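PDB 5VM1: xylulokinase from Brucella ovis, which probably phosphorylates D-xylulose to D-xylulose 5-phosphate with ATP, as a member of the FGGY family of carbohydrate kinases. Local coordinates for residues L23-Q29 with A434-R439; G33-G37 with T62-L67; H36-D40 with Q55-A59; E216-L221 with S234-G239. All blocks are in the same frame, centred on the assembly; numbering follows the deposited sequence.

Contact 1. Residues L23-Q29 with A434-R439; sequences LLIDEAQ and AFGAAR
Arg-439 takes hold of Gln-29 side-on, presenting two N-H groups to a single oxygen. NE lies 2.6 Å from Gln-29 OE1 and NH2 lies 2.9 Å from the same OE1, which sits at the edge of the guanidinium and almost exactly in its plane. Seen from the amide, NH2 arrives in the carbonyl plane, whereas NE is tilted 33° out of it; the two flat groups stand 72° apart. The far side of the guanidinium is tied down as well, since NH1 donates to the backbone oxygens of Cys-249 and Thr-455. Gln-29 closes a type I turn that begins at Asp-26, in the hairpin joining strands 19-26 and 31-38, and an Asx turn from Asp-26 OD1 to Ala-28 N reinforces it. With a helix from the C-terminal FGGY region, the chain of this actin-like, two-domain kinase here returns to its N-terminal sheet. Phe-435, with CG anti to its backbone N (chi1 -180°), reaches the strand and lays CE2 over one guanidinium face. Its ring edge meets Leu-23 CD2 and Ile-25 CG2, the latter 4.2 Å from CE1, while Arg-439 CG rests over one ring face. Leu-23 CD2 also packs against the helix backbone, 3.5 Å from Phe-435 CA. Alongside, Ile-25 CD1 presses on Ala-438 CB at 3.6 Å, and Leu-23 CB touches Ala-434 CB, next to Asp-14, a residue predicted to matter for activity.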
loop_
_atom_site.group_PDB
_atom_site.type_symbol
_atom_site.label_atom_id
_atom_site.label_comp_id
_atom_site.label_asym_id
_atom_site.label_seq_id
_atom_site.Cartn_x
_atom_site.Cartn_y
_atom_site.Cartn_z
ATOM N N LEU A 23 -12.816 12.757 -0.575
ATOM C CA LEU A 23 -12.491 13.456 -1.806
ATOM C C LEU A 23 -13.708 13.443 -2.707
ATOM O O LEU A 23 -14.268 12.375 -2.983
ATOM C CB LEU A 23 -11.309 12.801 -2.517
ATOM C CG LEU A 23 -10.808 13.518 -3.760
ATOM C CD1 LEU A 23 -10.307 14.882 -3.409
ATOM C CD2 LEU A 23 -9.717 12.711 -4.388
ATOM N N LEU A 24 -14.091 14.619 -3.192
ATOM C CA LEU A 24 -15.266 14.756 -4.033
ATOM C C LEU A 24 -14.830 15.222 -5.406
ATOM O O LEU A 24 -14.125 16.229 -5.529
ATOM C CB LEU A 24 -16.276 15.731 -3.422
ATOM C CG LEU A 24 -17.602 15.872 -4.162
ATOM C CD1 LEU A 24 -18.377 14.563 -4.192
ATOM C CD2 LEU A 24 -18.401 16.945 -3.470
ATOM N N ILE A 25 -15.279 14.499 -6.429
ATOM C CA ILE A 25 -14.917 14.766 -7.810
ATOM C C ILE A 25 -16.177 14.772 -8.669
ATOM O O ILE A 25 -17.199 14.172 -8.329
ATOM C CB ILE A 25 -13.912 13.723 -8.359
ATOM C CG1 ILE A 25 -14.577 12.340 -8.415
ATOM C CG2 ILE A 25 -12.592 13.732 -7.549
ATOM C CD1 ILE A 25 -13.817 11.343 -9.214
ATOM N N ASP A 26 -16.072 15.419 -9.821
ATOM C CA ASP A 26 -17.171 15.557 -10.754
ATOM C C ASP A 26 -17.031 14.499 -11.835
ATOM O O ASP A 26 -16.178 13.613 -11.745
ATOM C CB ASP A 26 -17.210 16.973 -11.333
ATOM C CG ASP A 26 -15.940 17.345 -12.086
ATOM O OD1 ASP A 26 -15.553 16.594 -13.002
ATOM O OD2 ASP A 26 -15.340 18.399 -11.783
ATOM N N GLU A 27 -17.886 14.582 -12.862
ATOM C CA GLU A 27 -17.882 13.584 -13.929
ATOM C C GLU A 27 -16.571 13.566 -14.714
ATOM O O GLU A 27 -16.216 12.523 -15.278
ATOM C CB GLU A 27 -19.068 13.823 -14.882
ATOM N N ALA A 28 -15.808 14.663 -14.710
ATOM C CA ALA A 28 -14.550 14.740 -15.450
ATOM C C ALA A 28 -13.327 14.504 -14.570
ATOM O O ALA A 28 -12.196 14.739 -15.021
ATOM C CB ALA A 28 -14.441 16.103 -16.136
ATOM N N GLN A 29 -13.542 14.000 -13.348
ATOM C CA GLN A 29 -12.502 13.614 -12.400
ATOM C C GLN A 29 -11.653 14.808 -11.968
ATOM O O GLN A 29 -10.453 14.680 -11.703
ATOM C CB GLN A 29 -11.644 12.476 -12.952
ATOM C CG GLN A 29 -12.467 11.346 -13.545
ATOM C CD GLN A 29 -11.607 10.256 -14.156
ATOM O OE1 GLN A 29 -10.490 10.009 -13.694
ATOM N NE2 GLN A 29 -12.097 9.631 -15.232
ATOM N N ALA A 434 -7.367 8.109 -2.027
ATOM C CA ALA A 434 -8.691 8.728 -2.022
ATOM C C ALA A 434 -9.158 9.044 -3.430
ATOM O O ALA A 434 -10.359 8.998 -3.713
ATOM C CB ALA A 434 -8.702 9.982 -1.152
ATOM N N PHE A 435 -8.246 9.398 -4.327
ATOM C CA PHE A 435 -8.683 9.642 -5.693
ATOM C C PHE A 435 -9.035 8.335 -6.401
ATOM O O PHE A 435 -10.001 8.283 -7.167
ATOM C CB PHE A 435 -7.622 10.426 -6.450
ATOM C CG PHE A 435 -7.984 10.721 -7.852
ATOM C CD1 PHE A 435 -9.069 11.527 -8.139
ATOM C CD2 PHE A 435 -7.211 10.238 -8.899
ATOM C CE1 PHE A 435 -9.405 11.819 -9.446
ATOM C CE2 PHE A 435 -7.545 10.526 -10.214
ATOM C CZ PHE A 435 -8.640 11.317 -10.481
ATOM N N GLY A 436 -8.276 7.265 -6.145
ATOM C CA GLY A 436 -8.642 5.974 -6.700
ATOM C C GLY A 436 -9.986 5.497 -6.190
ATOM O O GLY A 436 -10.779 4.904 -6.933
ATOM N N ALA A 437 -10.250 5.741 -4.911
ATOM C CA ALA A 437 -11.546 5.412 -4.349
ATOM C C ALA A 437 -12.664 6.196 -5.050
ATOM O O ALA A 437 -13.674 5.621 -5.461
ATOM C CB ALA A 437 -11.512 5.671 -2.841
ATOM N N ALA A 438 -12.481 7.502 -5.251
ATOM C CA ALA A 438 -13.484 8.253 -6.000
ATOM C C ALA A 438 -13.688 7.652 -7.383
ATOM O O ALA A 438 -14.825 7.412 -7.805
ATOM C CB ALA A 438 -13.069 9.717 -6.119
ATOM N N ARG A 439 -12.589 7.333 -8.070
ATOM C CA ARG A 439 -12.671 6.693 -9.377
ATOM C C ARG A 439 -13.421 5.366 -9.317
ATOM O O ARG A 439 -14.238 5.075 -10.197
ATOM C CB ARG A 439 -11.268 6.492 -9.941
ATOM C CG ARG A 439 -10.704 7.709 -10.616
ATOM C CD ARG A 439 -9.325 7.437 -11.160
ATOM N NE ARG A 439 -9.065 8.265 -12.323
ATOM C CZ ARG A 439 -7.953 8.208 -13.038
ATOM N NH1 ARG A 439 -6.989 7.364 -12.706
ATOM N NH2 ARG A 439 -7.813 8.984 -14.092
#

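Contact 2. Residues G33-G37 with T62-L67; sequences GAAHG and TAIEAL
Leu-67 lays its CD1 methyl over one face of the peptide group between Gly-33 and Ala-34, 3.3 Å from Ala-34 N and 3.5 Å from Gly-33 C. A second peptide plane, between Ala-35 and His-36, is covered on the same side of the strand by Ala-63 CB, which stands 3.8 Å from Ala-35 O. Between the two covered peptides Ala-35 points straight at the helix: its CB comes within 3.4 Å of Ala-63 O and also touches the CB atoms of Ala-63 and Ala-66. With CG anti to the backbone N (chi1 -157°), Leu-67 carries CD1 to the Gly-33/Ala-34 end of the strand, beside Ala-35. Further along, Thr-62 turns CG2 to His-36 O, while its OG1 bonds back to Lys-58 O within the helix. Helix 53-70 thus backs the edge strand 31-38 of the N-terminal sheet; the axes of 33-37 and 62-67 approach to 6.8 Å, their directions 148° apart. The helix offers mainly methyl groups, with one carbonyl oxygen among them, and the strand mostly backbone, so the interface rests on van der Waals contact; the strand's backbone bonds to strand 19-26 include those to Val-20, Ala-22 and Leu-24.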
loop_
_atom_site.group_PDB
_atom_site.type_symbol
_atom_site.label_atom_id
_atom_site.label_comp_id
_atom_site.label_asym_id
_atom_site.label_seq_id
_atom_site.Cartn_x
_atom_site.Cartn_y
_atom_site.Cartn_z
ATOM N N GLY A 33 -13.645 19.200 -3.768
ATOM C CA GLY A 33 -13.305 19.527 -2.401
ATOM C C GLY A 33 -12.804 18.277 -1.714
ATOM O O GLY A 33 -12.998 17.156 -2.199
ATOM N N ALA A 34 -12.166 18.491 -0.568
ATOM C CA ALA A 34 -11.600 17.398 0.204
ATOM C C ALA A 34 -11.606 17.783 1.671
ATOM O O ALA A 34 -11.500 18.960 2.012
ATOM C CB ALA A 34 -10.173 17.075 -0.230
ATOM N N ALA A 35 -11.714 16.785 2.540
ATOM C CA ALA A 35 -11.700 17.047 3.972
ATOM C C ALA A 35 -11.011 15.884 4.666
ATOM O O ALA A 35 -10.928 14.778 4.131
ATOM C CB ALA A 35 -13.103 17.271 4.541
ATOM N N HIS A 36 -10.521 16.153 5.873
ATOM C CA HIS A 36 -9.742 15.199 6.646
ATOM C C HIS A 36 -10.340 15.053 8.038
ATOM O O HIS A 36 -10.768 16.037 8.651
ATOM C CB HIS A 36 -8.278 15.658 6.758
ATOM C CG HIS A 36 -7.331 14.569 7.143
ATOM N ND1 HIS A 36 -6.845 14.421 8.426
ATOM C CD2 HIS A 36 -6.782 13.568 6.415
ATOM C CE1 HIS A 36 -6.038 13.375 8.471
ATOM N NE2 HIS A 36 -5.984 12.839 7.264
ATOM N N GLY A 37 -10.299 13.830 8.556
ATOM C CA GLY A 37 -10.653 13.551 9.930
ATOM C C GLY A 37 -9.521 12.784 10.569
ATOM O O GLY A 37 -9.086 11.771 10.020
ATOM N N THR A 62 -16.755 13.336 10.474
ATOM C CA THR A 62 -16.186 14.674 10.535
ATOM C C THR A 62 -15.876 15.176 9.137
ATOM O O THR A 62 -16.269 16.285 8.760
ATOM C CB THR A 62 -14.921 14.655 11.408
ATOM O OG1 THR A 62 -15.285 14.604 12.794
ATOM C CG2 THR A 62 -14.022 15.869 11.152
ATOM N N ALA A 63 -15.212 14.345 8.335
ATOM C CA ALA A 63 -14.825 14.770 6.994
ATOM C C ALA A 63 -16.026 14.858 6.049
ATOM O O ALA A 63 -16.074 15.747 5.196
ATOM C CB ALA A 63 -13.752 13.828 6.439
ATOM N N ILE A 64 -17.015 13.970 6.183
ATOM C CA ILE A 64 -18.182 14.052 5.304
ATOM C C ILE A 64 -18.961 15.333 5.555
ATOM O O ILE A 64 -19.212 16.107 4.626
ATOM C CB ILE A 64 -19.101 12.834 5.474
ATOM C CG1 ILE A 64 -18.499 11.594 4.824
ATOM C CG2 ILE A 64 -20.478 13.133 4.886
ATOM C CD1 ILE A 64 -19.332 10.363 5.074
ATOM N N GLU A 65 -19.353 15.588 6.807
ATOM C CA GLU A 65 -20.178 16.772 7.036
ATOM C C GLU A 65 -19.383 18.036 6.750
ATOM O O GLU A 65 -19.920 18.990 6.176
ATOM C CB GLU A 65 -20.761 16.790 8.458
ATOM N N ALA A 66 -18.084 18.030 7.066
ATOM C CA ALA A 66 -17.240 19.173 6.726
ATOM C C ALA A 66 -17.203 19.409 5.221
ATOM O O ALA A 66 -17.173 20.559 4.759
ATOM C CB ALA A 66 -15.826 18.946 7.255
ATOM N N LEU A 67 -17.203 18.329 4.444
ATOM C CA LEU A 67 -17.287 18.441 2.994
ATOM C C LEU A 67 -18.684 18.871 2.553
ATOM O O LEU A 67 -18.827 19.744 1.691
ATOM C CB LEU A 67 -16.894 17.107 2.357
ATOM C CG LEU A 67 -16.407 17.164 0.917
ATOM C CD1 LEU A 67 -15.059 17.796 0.919
ATOM C CD2 LEU A 67 -16.368 15.783 0.303
#

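Contact 3. Residues H36-D40 with Q55-A59; sequences HGELD and QWIKA
Leu-39 and Ala-59 carry most of this interface, where the end of edge strand 31-38 and the loop after it lie against the first turns of helix 53-70. That helix leads from the edge strand back to the central strand 78-85 of the N-terminal sheet, a connection that belongs to the RNase H-like core of the actin-type kinases. Leu-39 brings its branched end to the helix, with CG anti to its own carbonyl carbon (chi1 -81°). Both methyls meet the indole: CD1 obliquely, 3.7 Å from Trp-56 CD1, and CD2 in plane at its edge. CD2 also settles on the helix backbone, 3.7 Å from Gln-55 O. Gln-55 adds its CB to this side, but its amide leads away. One turn on, Ala-59 points at the strand, its CB 3.6 Å from Glu-38 O and 4.1 Å from Leu-39 CD2. Gly-37 has no side chain to hold the backbones apart, and its CA comes 4.3 Å from the CA of Ala-59. Gln-51, of the short strand 50-51, bridges the two segments, taking the Trp-56 NE1 hydrogen on OE1 and giving NE2 to Asp-40 O. The Trp-56 side chain also packs against Pro-161 and Tyr-164 of helix 161-170. At the glycine, the nearest helix atom is Ala-59 O, 3.7 Å from Gly-37 CA.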
loop_
_atom_site.group_PDB
_atom_site.type_symbol
_atom_site.label_atom_id
_atom_site.label_comp_id
_atom_site.label_asym_id
_atom_site.label_seq_id
_atom_site.Cartn_x
_atom_site.Cartn_y
_atom_site.Cartn_z
ATOM N N HIS A 36 -10.521 16.153 5.873
ATOM C CA HIS A 36 -9.742 15.199 6.646
ATOM C C HIS A 36 -10.340 15.053 8.038
ATOM O O HIS A 36 -10.768 16.037 8.651
ATOM C CB HIS A 36 -8.278 15.658 6.758
ATOM C CG HIS A 36 -7.331 14.569 7.143
ATOM N ND1 HIS A 36 -6.845 14.421 8.426
ATOM C CD2 HIS A 36 -6.782 13.568 6.415
ATOM C CE1 HIS A 36 -6.038 13.375 8.471
ATOM N NE2 HIS A 36 -5.984 12.839 7.264
ATOM N N GLY A 37 -10.299 13.830 8.556
ATOM C CA GLY A 37 -10.653 13.551 9.930
ATOM C C GLY A 37 -9.521 12.784 10.569
ATOM O O GLY A 37 -9.086 11.771 10.020
ATOM N N GLU A 38 -9.005 13.274 11.695
ATOM C CA GLU A 38 -7.805 12.708 12.295
ATOM C C GLU A 38 -8.079 11.385 12.998
ATOM O O GLU A 38 -9.189 11.112 13.463
ATOM C CB GLU A 38 -7.198 13.665 13.305
ATOM C CG GLU A 38 -6.571 14.875 12.693
ATOM C CD GLU A 38 -5.747 15.621 13.706
ATOM O OE1 GLU A 38 -4.754 16.255 13.304
ATOM O OE2 GLU A 38 -6.082 15.557 14.911
ATOM N N LEU A 39 -7.048 10.544 13.037
ATOM C CA LEU A 39 -7.095 9.260 13.717
ATOM C C LEU A 39 -5.848 9.104 14.568
ATOM O O LEU A 39 -4.761 9.553 14.197
ATOM C CB LEU A 39 -7.164 8.093 12.739
ATOM C CG LEU A 39 -8.521 7.758 12.167
ATOM C CD1 LEU A 39 -8.352 6.696 11.082
ATOM C CD2 LEU A 39 -9.461 7.335 13.291
ATOM N N ASP A 40 -6.011 8.415 15.686
ATOM C CA ASP A 40 -4.921 8.102 16.587
ATOM C C ASP A 40 -4.647 6.614 16.490
ATOM O O ASP A 40 -5.470 5.850 15.978
ATOM C CB ASP A 40 -5.259 8.484 18.027
ATOM C CG ASP A 40 -4.733 9.819 18.390
ATOM O OD1 ASP A 40 -3.714 10.199 17.786
ATOM O OD2 ASP A 40 -5.323 10.485 19.269
ATOM N N GLN A 55 -13.660 5.156 16.166
ATOM C CA GLN A 55 -12.918 6.357 15.809
ATOM C C GLN A 55 -12.926 6.569 14.309
ATOM O O GLN A 55 -13.057 7.707 13.845
ATOM C CB GLN A 55 -11.483 6.279 16.335
ATOM C CG GLN A 55 -11.130 7.376 17.316
ATOM C CD GLN A 55 -11.949 7.308 18.599
ATOM O OE1 GLN A 55 -12.139 6.230 19.173
ATOM N NE2 GLN A 55 -12.435 8.461 19.057
ATOM N N TRP A 56 -12.849 5.475 13.538
ATOM C CA TRP A 56 -12.980 5.561 12.083
ATOM C C TRP A 56 -14.266 6.274 11.681
ATOM O O TRP A 56 -14.255 7.185 10.845
ATOM C CB TRP A 56 -12.980 4.166 11.461
ATOM C CG TRP A 56 -11.762 3.367 11.687
ATOM C CD1 TRP A 56 -10.527 3.827 12.047
ATOM C CD2 TRP A 56 -11.646 1.933 11.580
ATOM N NE1 TRP A 56 -9.648 2.768 12.176
ATOM C CE2 TRP A 56 -10.311 1.597 11.899
ATOM C CE3 TRP A 56 -12.544 0.904 11.264
ATOM C CZ2 TRP A 56 -9.853 0.279 11.895
ATOM C CZ3 TRP A 56 -12.086 -0.406 11.266
ATOM C CH2 TRP A 56 -10.761 -0.705 11.578
ATOM N N ILE A 57 -15.388 5.888 12.291
ATOM C CA ILE A 57 -16.670 6.484 11.936
ATOM C C ILE A 57 -16.744 7.960 12.353
ATOM O O ILE A 57 -17.237 8.806 11.592
ATOM C CB ILE A 57 -17.808 5.627 12.511
ATOM C CG1 ILE A 57 -17.721 4.223 11.876
ATOM C CG2 ILE A 57 -19.158 6.272 12.255
ATOM C CD1 ILE A 57 -18.878 3.310 12.239
ATOM N N LYS A 58 -16.273 8.303 13.553
ATOM C CA LYS A 58 -16.278 9.710 13.947
ATOM C C LYS A 58 -15.408 10.536 12.997
ATOM O O LYS A 58 -15.759 11.669 12.639
ATOM C CB LYS A 58 -15.825 9.879 15.403
ATOM N N ALA A 59 -14.262 9.985 12.586
ATOM C CA ALA A 59 -13.384 10.703 11.666
ATOM C C ALA A 59 -14.028 10.842 10.293
ATOM O O ALA A 59 -13.967 11.906 9.664
ATOM C CB ALA A 59 -12.043 9.972 11.553
#

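Contact 4. Residues E216-L221 with S234-G239; sequences EAAGCL and SVIVAG
Segments 216-221 and 234-239 pair as antiparallel strands with a beta bulge between the non-hydrogen-bonded pairs Ala-217/Ala-238 and Cys-220/Ile-236. At the bulge both Ala-218 and Gly-219 address one residue: Ala-218 N donates to Val-237 O at 2.8 Å, nearly in line with that carbonyl, while Val-237 N donates to Gly-219 O, approaching from above the carbonyl plane. Gly-219 passes through the bulge at a positive phi of 114°. Beyond it, Leu-221 N reaches Val-235 O at 2.9 Å, and at the other end Gly-239 N makes a weak bond to Glu-216 O. Leu-221 and Val-235 lie side by side and point the same way, their CB atoms 3.8 Å apart. The CB of Ala-217 meets Ile-236 CG2 at 3.9 Å, whereas Ala-218 CB sits against Gly-239 N. Strand 217-220 forms one edge of the N-terminal sheet; its neighbour 236-242 runs on toward Asp-243, the predicted proton acceptor. Arg-166 of helix 161-170 donates to the oxygens of Ala-238 and Gly-239, and weakly to Ala-218 O. Cohesion therefore comes chiefly from main-chain hydrogen bonds, with apolar contacts of Leu-221, Val-235, Ala-217 and Ile-236 at the flanks and the arginine satisfying the oxygens of Ala-238 and Gly-239.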
loop_
_atom_site.group_PDB
_atom_site.type_symbol
_atom_site.label_atom_id
_atom_site.label_comp_id
_atom_site.label_asym_id
_atom_site.label_seq_id
_atom_site.Cartn_x
_atom_site.Cartn_y
_atom_site.Cartn_z
ATOM N N GLU A 216 -16.868 -3.125 -8.974
ATOM C CA GLU A 216 -18.268 -3.442 -9.218
ATOM C C GLU A 216 -19.118 -2.976 -8.035
ATOM O O GLU A 216 -18.601 -2.650 -6.965
ATOM C CB GLU A 216 -18.483 -4.930 -9.562
ATOM C CG GLU A 216 -18.231 -6.020 -8.549
ATOM C CD GLU A 216 -18.033 -7.398 -9.229
ATOM O OE1 GLU A 216 -17.857 -7.425 -10.481
ATOM O OE2 GLU A 216 -18.081 -8.442 -8.520
ATOM N N ALA A 217 -20.431 -2.883 -8.265
ATOM C CA ALA A 217 -21.339 -2.326 -7.268
ATOM C C ALA A 217 -21.446 -3.277 -6.094
ATOM O O ALA A 217 -21.643 -4.481 -6.283
ATOM C CB ALA A 217 -22.716 -2.103 -7.873
ATOM N N ALA A 218 -21.284 -2.750 -4.884
ATOM C CA ALA A 218 -21.182 -3.597 -3.702
ATOM C C ALA A 218 -21.852 -2.920 -2.497
ATOM O O ALA A 218 -21.215 -2.580 -1.488
ATOM C CB ALA A 218 -19.713 -3.955 -3.465
ATOM N N GLY A 219 -23.163 -2.736 -2.615
ATOM C CA GLY A 219 -24.017 -2.160 -1.602
ATOM C C GLY A 219 -24.587 -0.820 -2.035
ATOM O O GLY A 219 -24.108 -0.170 -2.971
ATOM N N CYS A 220 -25.663 -0.428 -1.352
ATOM C CA CYS A 220 -26.286 0.874 -1.514
ATOM C C CYS A 220 -26.236 1.606 -0.179
ATOM O O CYS A 220 -26.299 0.989 0.887
ATOM C CB CYS A 220 -27.745 0.735 -2.004
ATOM S SG CYS A 220 -27.911 -0.003 -3.649
ATOM N N LEU A 221 -26.110 2.927 -0.237
ATOM C CA LEU A 221 -26.092 3.722 0.985
ATOM C C LEU A 221 -27.409 3.596 1.748
ATOM O O LEU A 221 -28.493 3.707 1.165
ATOM C CB LEU A 221 -25.807 5.181 0.637
ATOM C CG LEU A 221 -25.659 6.183 1.779
ATOM C CD1 LEU A 221 -24.483 5.833 2.693
ATOM C CD2 LEU A 221 -25.513 7.584 1.182
ATOM N N SER A 234 -30.452 7.065 -5.488
ATOM C CA SER A 234 -29.902 5.807 -5.005
ATOM C C SER A 234 -28.385 5.841 -5.141
ATOM O O SER A 234 -27.857 5.952 -6.253
ATOM C CB SER A 234 -30.498 4.644 -5.800
ATOM O OG SER A 234 -29.875 3.426 -5.443
ATOM N N VAL A 235 -27.687 5.789 -4.006
ATOM C CA VAL A 235 -26.238 5.954 -3.963
ATOM C C VAL A 235 -25.598 4.569 -3.920
ATOM O O VAL A 235 -25.682 3.867 -2.906
ATOM C CB VAL A 235 -25.807 6.801 -2.758
ATOM C CG1 VAL A 235 -24.313 7.016 -2.774
ATOM C CG2 VAL A 235 -26.523 8.128 -2.764
ATOM N N ILE A 236 -24.884 4.209 -4.986
ATOM C CA ILE A 236 -24.177 2.933 -5.060
ATOM C C ILE A 236 -22.833 3.071 -4.351
ATOM O O ILE A 236 -22.176 4.118 -4.442
ATOM C CB ILE A 236 -23.985 2.517 -6.534
ATOM C CG1 ILE A 236 -25.235 1.841 -7.105
ATOM C CG2 ILE A 236 -22.742 1.637 -6.718
ATOM C CD1 ILE A 236 -25.304 1.902 -8.642
ATOM N N VAL A 237 -22.441 2.042 -3.595
ATOM C CA VAL A 237 -21.115 1.967 -2.976
ATOM C C VAL A 237 -20.270 0.930 -3.713
ATOM O O VAL A 237 -20.699 -0.217 -3.895
ATOM C CB VAL A 237 -21.184 1.644 -1.473
ATOM C CG1 VAL A 237 -19.792 1.691 -0.879
ATOM C CG2 VAL A 237 -22.062 2.648 -0.754
ATOM N N ALA A 238 -19.069 1.332 -4.132
ATOM C CA ALA A 238 -18.198 0.449 -4.891
ATOM C C ALA A 238 -17.523 -0.580 -3.983
ATOM O O ALA A 238 -17.545 -0.488 -2.750
ATOM C CB ALA A 238 -17.144 1.247 -5.649
ATOM N N GLY A 239 -16.942 -1.596 -4.621
ATOM C CA GLY A 239 -16.166 -2.562 -3.873
ATOM C C GLY A 239 -14.989 -1.921 -3.169
ATOM O O GLY A 239 -14.687 -2.243 -2.016
#

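After strand 9-15 the chain runs through the hairpin of strands 19-26 and 31-38. Contact 3 closes the shortest return from the second strand to helix 53-70; contact 2 surrounds it as a wider loop between the same two elements. Contact 4 follows in series and pairs two strands at the other edge of the same sheet. All three fall within the span of contact 1, which closes last, when helix 433-446 comes back from the C-terminal region. That helix and helix 53-70 meet opposite sides of strand 19-26, and contacts 1 and 2 touch through Leu-24 N and Gly-33 O, probably hydrogen-bonded.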